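Local coordinates for cell envelope-related transcriptional attenuator domain-containing protein (Streptococcus agalactiae, PDB 3OKZ) that is of uncharacterised function but, as a member of the LytR/CpsA/Psr family, probably acts in assembly of the streptococcal cell envelope, at residues A199-I203 / S204-K208. Residues are numbered along the deposited sequence; the frame is centred on the assembly and turned at random.
Sequences ALNSI and SSYKK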
loop_
_atom_site.group_PDB
_atom_site.type_symbol
_atom_site.label_atom_id
_atom_site.label_comp_id
_atom_site.label_asym_id
_atom_site.label_seq_id
_atom_site.Cartn_x
_atom_site.Cartn_y
_atom_site.Cartn_z
ATOM N N ALA A 199 13.112 11.080 -13.028
ATOM C CA ALA A 199 14.394 11.614 -13.475
ATOM C C ALA A 199 14.523 11.437 -14.983
ATOM O O ALA A 199 15.110 12.280 -15.662
ATOM C CB ALA A 199 15.519 10.913 -12.786
ATOM N N LEU A 200 13.992 10.332 -15.507
ATOM C CA LEU A 200 14.036 10.115 -16.949
ATOM C C LEU A 200 13.467 11.370 -17.588
ATOM O O LEU A 200 13.930 11.832 -18.636
ATOM C CB LEU A 200 13.169 8.923 -17.363
ATOM C CG LEU A 200 13.786 7.566 -17.092
ATOM C CD1 LEU A 200 12.966 6.489 -17.767
ATOM C CD2 LEU A 200 15.206 7.567 -17.619
ATOM N N ASN A 201 12.458 11.916 -16.922
ATOM C CA ASN A 201 11.790 13.113 -17.385
ATOM C C ASN A 201 11.596 13.020 -18.877
ATOM O O ASN A 201 12.135 13.814 -19.633
ATOM C CB ASN A 201 12.613 14.345 -17.057
ATOM C CG ASN A 201 11.840 15.603 -17.289
ATOM O OD1 ASN A 201 10.690 15.716 -16.866
ATOM N ND2 ASN A 201 12.453 16.560 -17.967
ATOM N N SER A 202 10.832 12.025 -19.292
ATOM C CA SER A 202 10.567 11.807 -20.694
ATOM C C SER A 202 9.214 11.134 -20.741
ATOM O O SER A 202 9.009 10.118 -20.085
ATOM C CB SER A 202 11.637 10.891 -21.277
ATOM O OG SER A 202 11.524 10.762 -22.682
ATOM N N ILE A 203 8.275 11.708 -21.490
ATOM C CA ILE A 203 6.953 11.104 -21.581
ATOM C C ILE A 203 7.089 9.823 -22.394
ATOM O O ILE A 203 6.323 8.878 -22.227
ATOM C CB ILE A 203 5.919 12.069 -22.225
ATOM C CG1 ILE A 203 4.522 11.439 -22.186
ATOM C CG2 ILE A 203 6.296 12.366 -23.650
ATOM C CD1 ILE A 203 4.065 11.011 -20.799
ATOM N N SER A 204 8.094 9.797 -23.261
ATOM C CA SER A 204 8.370 8.624 -24.083
ATOM C C SER A 204 8.854 7.533 -23.131
ATOM O O SER A 204 8.367 6.396 -23.146
ATOM C CB SER A 204 9.461 8.940 -25.110
ATOM O OG SER A 204 9.729 7.831 -25.950
ATOM N N SER A 205 9.813 7.899 -22.293
ATOM C CA SER A 205 10.330 6.951 -21.333
ATOM C C SER A 205 9.203 6.446 -20.432
ATOM O O SER A 205 9.193 5.279 -20.063
ATOM C CB SER A 205 11.433 7.598 -20.496
ATOM O OG SER A 205 12.557 7.887 -21.306
ATOM N N TYR A 206 8.247 7.310 -20.094
ATOM C CA TYR A 206 7.145 6.893 -19.229
ATOM C C TYR A 206 6.258 5.857 -19.903
ATOM O O TYR A 206 5.949 4.817 -19.315
ATOM C CB TYR A 206 6.272 8.085 -18.809
ATOM C CG TYR A 206 7.019 9.165 -18.085
ATOM C CD1 TYR A 206 8.020 8.848 -17.161
ATOM C CD2 TYR A 206 6.728 10.507 -18.309
ATOM C CE1 TYR A 206 8.716 9.845 -16.480
ATOM C CE2 TYR A 206 7.414 11.511 -17.633
ATOM C CZ TYR A 206 8.406 11.174 -16.720
ATOM O OH TYR A 206 9.076 12.162 -16.036
ATOM N N LYS A 207 5.842 6.149 -21.133
ATOM C CA LYS A 207 4.986 5.232 -21.869
ATOM C C LYS A 207 5.595 3.842 -21.851
ATOM O O LYS A 207 4.927 2.864 -21.538
ATOM C CB LYS A 207 4.832 5.682 -23.322
ATOM C CG LYS A 207 3.938 6.894 -23.522
ATOM C CD LYS A 207 3.594 7.058 -24.995
ATOM C CE LYS A 207 2.641 8.210 -25.231
ATOM N NZ LYS A 207 2.304 8.325 -26.672
ATOM N N LYS A 208 6.881 3.780 -22.176
ATOM C CA LYS A 208 7.600 2.517 -22.237
ATOM C C LYS A 208 7.551 1.785 -20.912
ATOM O O LYS A 208 7.331 0.581 -20.860
ATOM C CB LYS A 208 9.058 2.751 -22.649
ATOM C CG LYS A 208 9.251 3.180 -24.110
ATOM C CD LYS A 208 10.682 2.899 -24.587
ATOM C CE LYS A 208 10.895 3.281 -26.049
ATOM N NZ LYS A 208 10.878 4.754 -26.290
#
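Y206 lays its phenol ring back across the S202-I203 peptide, and the contact lies at the joint between two consecutive helices. Two measurements place the ring: S202 C stands 3.5 Å above the ring plane, offset toward the rim, and S202 O lies over the same face. With chi1 at -58°, CG is beside the backbone N of Y206, which directs the ring back along the chain rather than onward with the helix. I203 meets that ring differently, its CD1 lying in plane at the edge, 3.7 Å from Y206 CD2, while the two side chains cross at about a right angle. At the far end Y206 OH comes close to N201, whose amide plane is turned 68° from the ring; N201 OD1 accepts a hydrogen bond from K235, which also makes a weak one to the phenol oxygen.

S202 is the N-cap of the second helix. Its OG, anti to the backbone N, receives a weak bond from S205 N at 3.4 Å. That bond is nearly straight, at 165°. Helical pairing follows, from Y206 N to S202 O (2.9 Å) and from K207 N to I203 O (3.0 Å). Beside the cap, L200 directs CD1 onto S205 CB, an aliphatic contact on the side chain of the residue that donates the capping bond.

The chain, a fragment carrying the LytR/CpsA/Psr family region, leaves helix 178-200 at N201, which has positive phi, and re-enters helical geometry in 203-212. This surface linker meets helix 228-232 through I203, which rests on I228 and L232.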